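Local coordinates for antigen MTB48, Mycobacterial protein (Mycobacterium smegmatis, PDB 4WJ1) that is a substrate of the ESX-1 type VII secretion system, here its PE and PPE domains, and is probably involved in DNA conjugation, at least in the recipient strain, at residues 225-228 and 229-233; 260-263 and 264-268; 37-40 and 41-44. All blocks are in the same frame, centred on the assembly; numbering follows the deposited sequence.

Contact 1: residues 225-228 and 229-233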
loop_
_atom_site.group_PDB
_atom_site.type_symbol
_atom_site.label_atom_id
_atom_site.label_comp_id
_atom_site.label_asym_id
_atom_site.label_seq_id
_atom_site.Cartn_x
_atom_site.Cartn_y
_atom_site.Cartn_z
ATOM N N ASP A 225 9.604 12.864 19.070
ATOM C CA ASP A 225 10.853 13.592 19.263
ATOM C C ASP A 225 10.632 14.806 20.158
ATOM O O ASP A 225 11.351 15.018 21.140
ATOM C CB ASP A 225 11.433 14.048 17.917
ATOM C CG ASP A 225 12.130 12.921 17.152
ATOM O OD1 ASP A 225 12.209 11.782 17.659
ATOM O OD2 ASP A 225 12.613 13.182 16.033
ATOM N N LYS A 226 9.626 15.597 19.815
ATOM C CA LYS A 226 9.301 16.799 20.576
ATOM C C LYS A 226 8.854 16.442 21.997
ATOM O O LYS A 226 9.121 17.182 22.945
ATOM C CB LYS A 226 8.222 17.594 19.844
ATOM C CG LYS A 226 7.972 19.006 20.347
ATOM C CD LYS A 226 7.313 19.839 19.243
ATOM C CE LYS A 226 6.138 20.667 19.761
ATOM N NZ LYS A 226 5.075 20.860 18.703
ATOM N N LEU A 227 8.184 15.302 22.146
ATOM C CA LEU A 227 7.720 14.871 23.455
ATOM C C LEU A 227 8.930 14.549 24.327
ATOM O O LEU A 227 9.039 14.993 25.465
ATOM C CB LEU A 227 6.806 13.655 23.336
ATOM C CG LEU A 227 6.538 12.968 24.673
ATOM C CD1 LEU A 227 5.617 13.811 25.536
ATOM C CD2 LEU A 227 5.997 11.569 24.475
ATOM N N VAL A 228 9.860 13.789 23.771
ATOM C CA VAL A 228 11.059 13.419 24.494
ATOM C C VAL A 228 11.877 14.660 24.871
ATOM O O VAL A 228 12.405 14.755 25.975
ATOM C CB VAL A 228 11.898 12.447 23.669
ATOM C CG1 VAL A 228 13.293 12.280 24.281
ATOM C CG2 VAL A 228 11.173 11.120 23.578
ATOM N N ALA A 229 11.931 15.621 23.959
ATOM C CA ALA A 229 12.660 16.868 24.155
ATOM C C ALA A 229 12.053 17.773 25.224
ATOM O O ALA A 229 12.778 18.365 26.017
ATOM C CB ALA A 229 12.754 17.628 22.829
ATOM N N ASN A 230 10.731 17.894 25.247
ATOM C CA ASN A 230 10.109 18.831 26.170
ATOM C C ASN A 230 9.569 18.210 27.445
ATOM O O ASN A 230 9.224 18.931 28.373
ATOM C CB ASN A 230 8.969 19.580 25.486
ATOM C CG ASN A 230 9.445 20.393 24.319
ATOM O OD1 ASN A 230 10.635 20.704 24.218
ATOM N ND2 ASN A 230 8.523 20.737 23.413
ATOM N N HIS A 231 9.450 16.891 27.493
ATOM C CA HIS A 231 8.900 16.272 28.691
ATOM C C HIS A 231 10.007 16.101 29.712
ATOM O O HIS A 231 11.160 15.916 29.345
ATOM C CB HIS A 231 8.260 14.925 28.374
ATOM C CG HIS A 231 7.482 14.349 29.512
ATOM N ND1 HIS A 231 8.076 13.680 30.557
ATOM C CD2 HIS A 231 6.151 14.379 29.786
ATOM C CE1 HIS A 231 7.146 13.296 31.417
ATOM N NE2 HIS A 231 5.971 13.708 30.969
ATOM N N PRO A 232 9.671 16.194 31.001
ATOM C CA PRO A 232 10.693 15.901 32.001
ATOM C C PRO A 232 11.334 14.538 31.763
ATOM O O PRO A 232 10.657 13.585 31.372
ATOM C CB PRO A 232 9.907 15.936 33.306
ATOM C CG PRO A 232 8.844 16.958 33.040
ATOM C CD PRO A 232 8.447 16.738 31.614
ATOM N N THR A 233 12.642 14.460 31.970
ATOM C CA THR A 233 13.375 13.238 31.689
ATOM C C THR A 233 13.420 12.347 32.905
ATOM O O THR A 233 13.060 12.762 34.004
ATOM C CB THR A 233 14.802 13.529 31.248
ATOM O OG1 THR A 233 15.469 14.270 32.280
ATOM C CG2 THR A 233 14.795 14.324 29.946
HETATM O O HOH W 1 11.578 13.486 28.062
#
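Leu227 and His231 stand side by side one turn apart at the C-terminal end of helix 187-230, their side chains pointing the same way. CD1 of Leu227 lies 4.0 Å from CB of His231. The four-residue spacing puts both on one flank of the helix, and matching first torsions near trans (chi1 167° and -170°) then align leucine branch and imidazole. Leucine suits this flank because it is buried. Histidine suits it because a flat ring with a nitrogen on either side of CE1 can pack and bond together: His231 ND1 donates to O of Pro232 at 2.7 Å, meeting a carbonyl lone pair close to the ring plane, and NE2 is hydrogen-bonded to OG of Ser262. CD of Pro232 covers part of one ring face, offset toward its rim. The ring is thus gripped at both nitrogens.

On the exposed flank, Lys226 and Asn230 cross obliquely, CG of Lys226 3.6 Å from ND2 of Asn230; polar side chains, one long and one short, suit an exposed turn. The bond from His231 N to Leu227 O (2.8 Å) closes the helix, since the backbone of His231 no longer turns as a helix. A water lies within hydrogen-bonding distance of Val228 O (2.6 Å) and His231 O (2.8 Å), with more acceptors around it than it has protons. Proline follows naturally here, having no N-H to give to a further helical bond.

Among its neighbours, His231 packs on Ala142 and Ile146 of helix 139-147, Leu227 reaches Ala265 and Tyr269 of helix 248-272, and Thr233 caps the start of helix 234-242.

Contact 2: residues 260-263 and 264-268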
loop_
_atom_site.group_PDB
_atom_site.type_symbol
_atom_site.label_atom_id
_atom_site.label_comp_id
_atom_site.label_asym_id
_atom_site.label_seq_id
_atom_site.Cartn_x
_atom_site.Cartn_y
_atom_site.Cartn_z
ATOM N N GLU A 260 3.625 20.507 35.463
ATOM C CA GLU A 260 3.019 21.270 34.376
ATOM C C GLU A 260 3.810 21.062 33.072
ATOM O O GLU A 260 3.218 21.000 31.995
ATOM C CB GLU A 260 2.896 22.766 34.712
ATOM C CG GLU A 260 2.046 23.515 33.669
ATOM C CD GLU A 260 1.702 24.978 33.995
ATOM O OE1 GLU A 260 2.109 25.503 35.051
ATOM O OE2 GLU A 260 0.973 25.596 33.181
ATOM N N GLN A 261 5.130 20.907 33.159
ATOM C CA GLN A 261 5.914 20.531 31.983
ATOM C C GLN A 261 5.407 19.241 31.360
ATOM O O GLN A 261 5.265 19.142 30.138
ATOM C CB GLN A 261 7.382 20.359 32.331
ATOM C CG GLN A 261 8.182 21.620 32.230
ATOM C CD GLN A 261 9.559 21.465 32.854
ATOM O OE1 GLN A 261 10.218 20.439 32.656
ATOM N NE2 GLN A 261 10.001 22.481 33.609
ATOM N N SER A 262 5.157 18.248 32.205
ATOM C CA SER A 262 4.716 16.958 31.723
ATOM C C SER A 262 3.350 17.066 31.067
ATOM O O SER A 262 3.146 16.584 29.953
ATOM C CB SER A 262 4.659 15.960 32.856
ATOM O OG SER A 262 4.123 14.734 32.402
ATOM N N GLU A 263 2.416 17.700 31.762
ATOM C CA GLU A 263 1.071 17.834 31.250
ATOM C C GLU A 263 1.076 18.537 29.905
ATOM O O GLU A 263 0.435 18.079 28.950
ATOM C CB GLU A 263 0.204 18.587 32.247
ATOM C CG GLU A 263 -0.140 17.751 33.446
ATOM C CD GLU A 263 -0.834 18.552 34.510
ATOM O OE1 GLU A 263 -1.022 19.775 34.294
ATOM O OE2 GLU A 263 -1.184 17.964 35.556
ATOM N N ASP A 264 1.816 19.636 29.822
ATOM C CA ASP A 264 1.869 20.405 28.591
ATOM C C ASP A 264 2.492 19.594 27.463
ATOM O O ASP A 264 1.988 19.607 26.345
ATOM C CB ASP A 264 2.630 21.714 28.801
ATOM C CG ASP A 264 1.884 22.681 29.713
ATOM O OD1 ASP A 264 0.696 22.432 30.020
ATOM O OD2 ASP A 264 2.485 23.695 30.123
ATOM N N ALA A 265 3.560 18.863 27.756
ATOM C CA ALA A 265 4.207 18.047 26.730
ATOM C C ALA A 265 3.309 16.929 26.238
ATOM O O ALA A 265 3.318 16.602 25.060
ATOM C CB ALA A 265 5.496 17.462 27.248
ATOM N N LEU A 266 2.549 16.325 27.141
ATOM C CA LEU A 266 1.705 15.207 26.764
ATOM C C LEU A 266 0.521 15.715 25.938
ATOM O O LEU A 266 0.098 15.074 24.976
ATOM C CB LEU A 266 1.237 14.452 28.005
ATOM C CG LEU A 266 2.293 13.580 28.684
ATOM C CD1 LEU A 266 1.902 13.277 30.114
ATOM C CD2 LEU A 266 2.493 12.288 27.897
ATOM N N GLU A 267 0.009 16.881 26.314
ATOM C CA GLU A 267 -1.053 17.531 25.569
ATOM C C GLU A 267 -0.583 17.850 24.157
ATOM O O GLU A 267 -1.273 17.571 23.187
ATOM C CB GLU A 267 -1.508 18.803 26.289
ATOM C CG GLU A 267 -2.635 19.566 25.597
ATOM C CD GLU A 267 -3.247 20.656 26.487
ATOM O OE1 GLU A 267 -2.630 21.018 27.521
ATOM O OE2 GLU A 267 -4.353 21.147 26.152
ATOM N N ALA A 268 0.606 18.424 24.044
ATOM C CA ALA A 268 1.158 18.766 22.742
ATOM C C ALA A 268 1.388 17.506 21.919
ATOM O O ALA A 268 1.257 17.510 20.696
ATOM C CB ALA A 268 2.455 19.545 22.901
#
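Glu260 and Asp264, Ser262 and Leu266 are pairs spaced four residues apart along a regular alpha-helix, a stretch of helix 248-272 in the PPE domain. This helix is amphipathic here, with acids on one flank and small or aliphatic residues on the other.

The backbone bonds are the ordinary i to i+4 set: the N-H groups of Asp264, Ala265, Leu266 and Glu267 donate to the carbonyls of Glu260, Gln261, Ser262 and Glu263, each with N to O at 2.9 Å. They pair these four N-H and C=O groups, so what distinguishes one flank from the other is the side chains.

Van der Waals contact of leucine carbons with serine oxygens falls on the inner flank. CD1 of Leu266 comes to 3.5 Å from OG of Ser262, and CG of Leu266 lies 3.4 Å from the Ser262 carbonyl O. The leucine lies against the turn before it because its CG is anti to the carbonyl carbon (chi1 -74°). Serine suits this buried place by being small and still able to bond: OG has its partner in His231, while its neighbours Trp139 and Ala142 belong to helix 139-147. Ala265, also buried, adds just a methyl, which allows His231 to come close to the helix.

The charged groups lie on the outer flank. Glu263 OE2 is hydrogen-bonded to NE2 of Gln259. Glu260 and Asp264 are both acidic, a proximity that solvent probably screens and that might slightly raise their affinity for protons. The methylene CG of Glu260 sits 3.6 Å from OD2 of Asp264, and the two carboxylate planes are 73° apart, with Glu260 OE2 3.9 Å from Asp264 OD2.

Contact 3: residues 37-40 and 41-44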
loop_
_atom_site.group_PDB
_atom_site.type_symbol
_atom_site.label_atom_id
_atom_site.label_comp_id
_atom_site.label_asym_id
_atom_site.label_seq_id
_atom_site.Cartn_x
_atom_site.Cartn_y
_atom_site.Cartn_z
ATOM N N ASP A 37 7.004 3.663 23.047
ATOM C CA ASP A 37 6.755 3.639 24.485
ATOM C C ASP A 37 5.330 3.180 24.746
ATOM O O ASP A 37 4.581 2.918 23.810
ATOM C CB ASP A 37 6.991 5.021 25.100
ATOM C CG ASP A 37 6.125 6.106 24.453
ATOM O OD1 ASP A 37 4.880 6.044 24.591
ATOM O OD2 ASP A 37 6.690 7.025 23.806
ATOM N N GLU A 38 4.948 3.115 26.016
ATOM C CA GLU A 38 3.656 2.552 26.410
ATOM C C GLU A 38 2.604 3.605 26.753
ATOM O O GLU A 38 1.576 3.273 27.330
ATOM C CB GLU A 38 3.832 1.620 27.610
ATOM C CG GLU A 38 4.645 0.387 27.329
ATOM C CD GLU A 38 3.947 -0.539 26.363
ATOM O OE1 GLU A 38 2.740 -0.780 26.553
ATOM O OE2 GLU A 38 4.598 -1.017 25.410
ATOM N N LEU A 39 2.859 4.867 26.422
ATOM C CA LEU A 39 1.847 5.902 26.596
ATOM C C LEU A 39 0.601 5.553 25.796
ATOM O O LEU A 39 0.691 4.959 24.717
ATOM C CB LEU A 39 2.369 7.268 26.159
ATOM C CG LEU A 39 3.468 7.863 27.016
ATOM C CD1 LEU A 39 4.051 9.080 26.319
ATOM C CD2 LEU A 39 2.904 8.223 28.382
ATOM N N ALA A 40 -0.556 5.936 26.328
ATOM C CA ALA A 40 -1.825 5.630 25.681
ATOM C C ALA A 40 -1.891 6.300 24.316
ATOM O O ALA A 40 -2.298 5.683 23.341
ATOM C CB ALA A 40 -2.993 6.066 26.554
ATOM N N THR A 41 -1.480 7.560 24.256
ATOM C CA THR A 41 -1.416 8.299 22.997
ATOM C C THR A 41 -0.530 7.564 22.004
ATOM O O THR A 41 -0.899 7.388 20.848
ATOM C CB THR A 41 -0.879 9.741 23.220
ATOM O OG1 THR A 41 -1.832 10.493 23.973
ATOM C CG2 THR A 41 -0.639 10.455 21.916
ATOM N N THR A 42 0.632 7.115 22.461
ATOM C CA THR A 42 1.543 6.393 21.592
ATOM C C THR A 42 0.906 5.116 21.052
ATOM O O THR A 42 1.022 4.826 19.876
ATOM C CB THR A 42 2.835 6.053 22.314
ATOM O OG1 THR A 42 3.560 7.264 22.584
ATOM C CG2 THR A 42 3.693 5.119 21.462
ATOM N N ALA A 43 0.215 4.364 21.904
ATOM C CA ALA A 43 -0.412 3.121 21.468
ATOM C C ALA A 43 -1.478 3.403 20.431
ATOM O O ALA A 43 -1.689 2.619 19.505
ATOM C CB ALA A 43 -1.027 2.377 22.645
ATOM N N SER A 44 -2.166 4.519 20.615
ATOM C CA SER A 44 -3.309 4.822 19.788
ATOM C C SER A 44 -2.826 5.162 18.400
ATOM O O SER A 44 -3.257 4.546 17.427
ATOM C CB SER A 44 -4.120 5.969 20.372
ATOM O OG SER A 44 -5.058 6.426 19.410
#
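Thr42 faces Asp37 across the first turn of helix 40-96, and its side chain can be followed outward from CB. Thr42 CB lies 3.4 Å from O of Leu39 and 3.1 Å from OD1 of Asp37. From it the methyl turns to the backbone, Thr42 CG2 lying 3.3 Å from O of Asp37. The hydroxyl Thr42 OG1, anti to the carbonyl carbon (chi1 -68°), is hydrogen-bonded to OH of Tyr269 and lies within bonding distance of Asp37 OD1, at 2.7 Å, with CB of Leu39 near it. Threonine suits the place by pairing a methyl for packing with a hydroxyl for this buried polar cluster.

Asp37 forms an Asx turn: its OD1 accepts from N of Leu39 at 3.0 Å, through the anti lone pair. CG lies between the backbone N and the carbonyl carbon (chi1 57°), which folds the carboxylate over toward the helix start. Being near that start, the carboxylate may be weakly favoured by it. The other oxygen of Asp37, OD2, is held by NE2 of His224. Leu39 occupies the N-cap position, and O of Leu39 takes the helical bond from N of Ala43 at 2.9 Å.

Within the fold this start of the PE-domain helix is wedged against the PPE domain: Leu39 inserts among Ile146 of helix 139-147, Leu227 of helix 187-230 and Leu266 of helix 248-272.

How the contacts relate
All three contacts lie near one end of the helical bundle, each with a buried side (Leu227 and His231; Ser262 and Ala265; Asp37, Leu39 and Thr42) and an exposed one (Lys226, Ala229 and Asn230; Glu260, Asp264 and Glu267; Ala40). Contacts 1 and 2 lie in neighbouring PPE-domain helices, centres about 9 Å apart; contact 3 belongs to the PE domain and is joined to both through Leu39, whose CD1 packs on Leu227 CD2 and Leu266 CD2. Chemistry follows position. Contact 1 is where a helix stops and a buried histidine follows; contact 2, mid-helix, separates acids from serine, alanine and leucine; contact 3 is a helix start, where a carboxylate accepts from a backbone N-H.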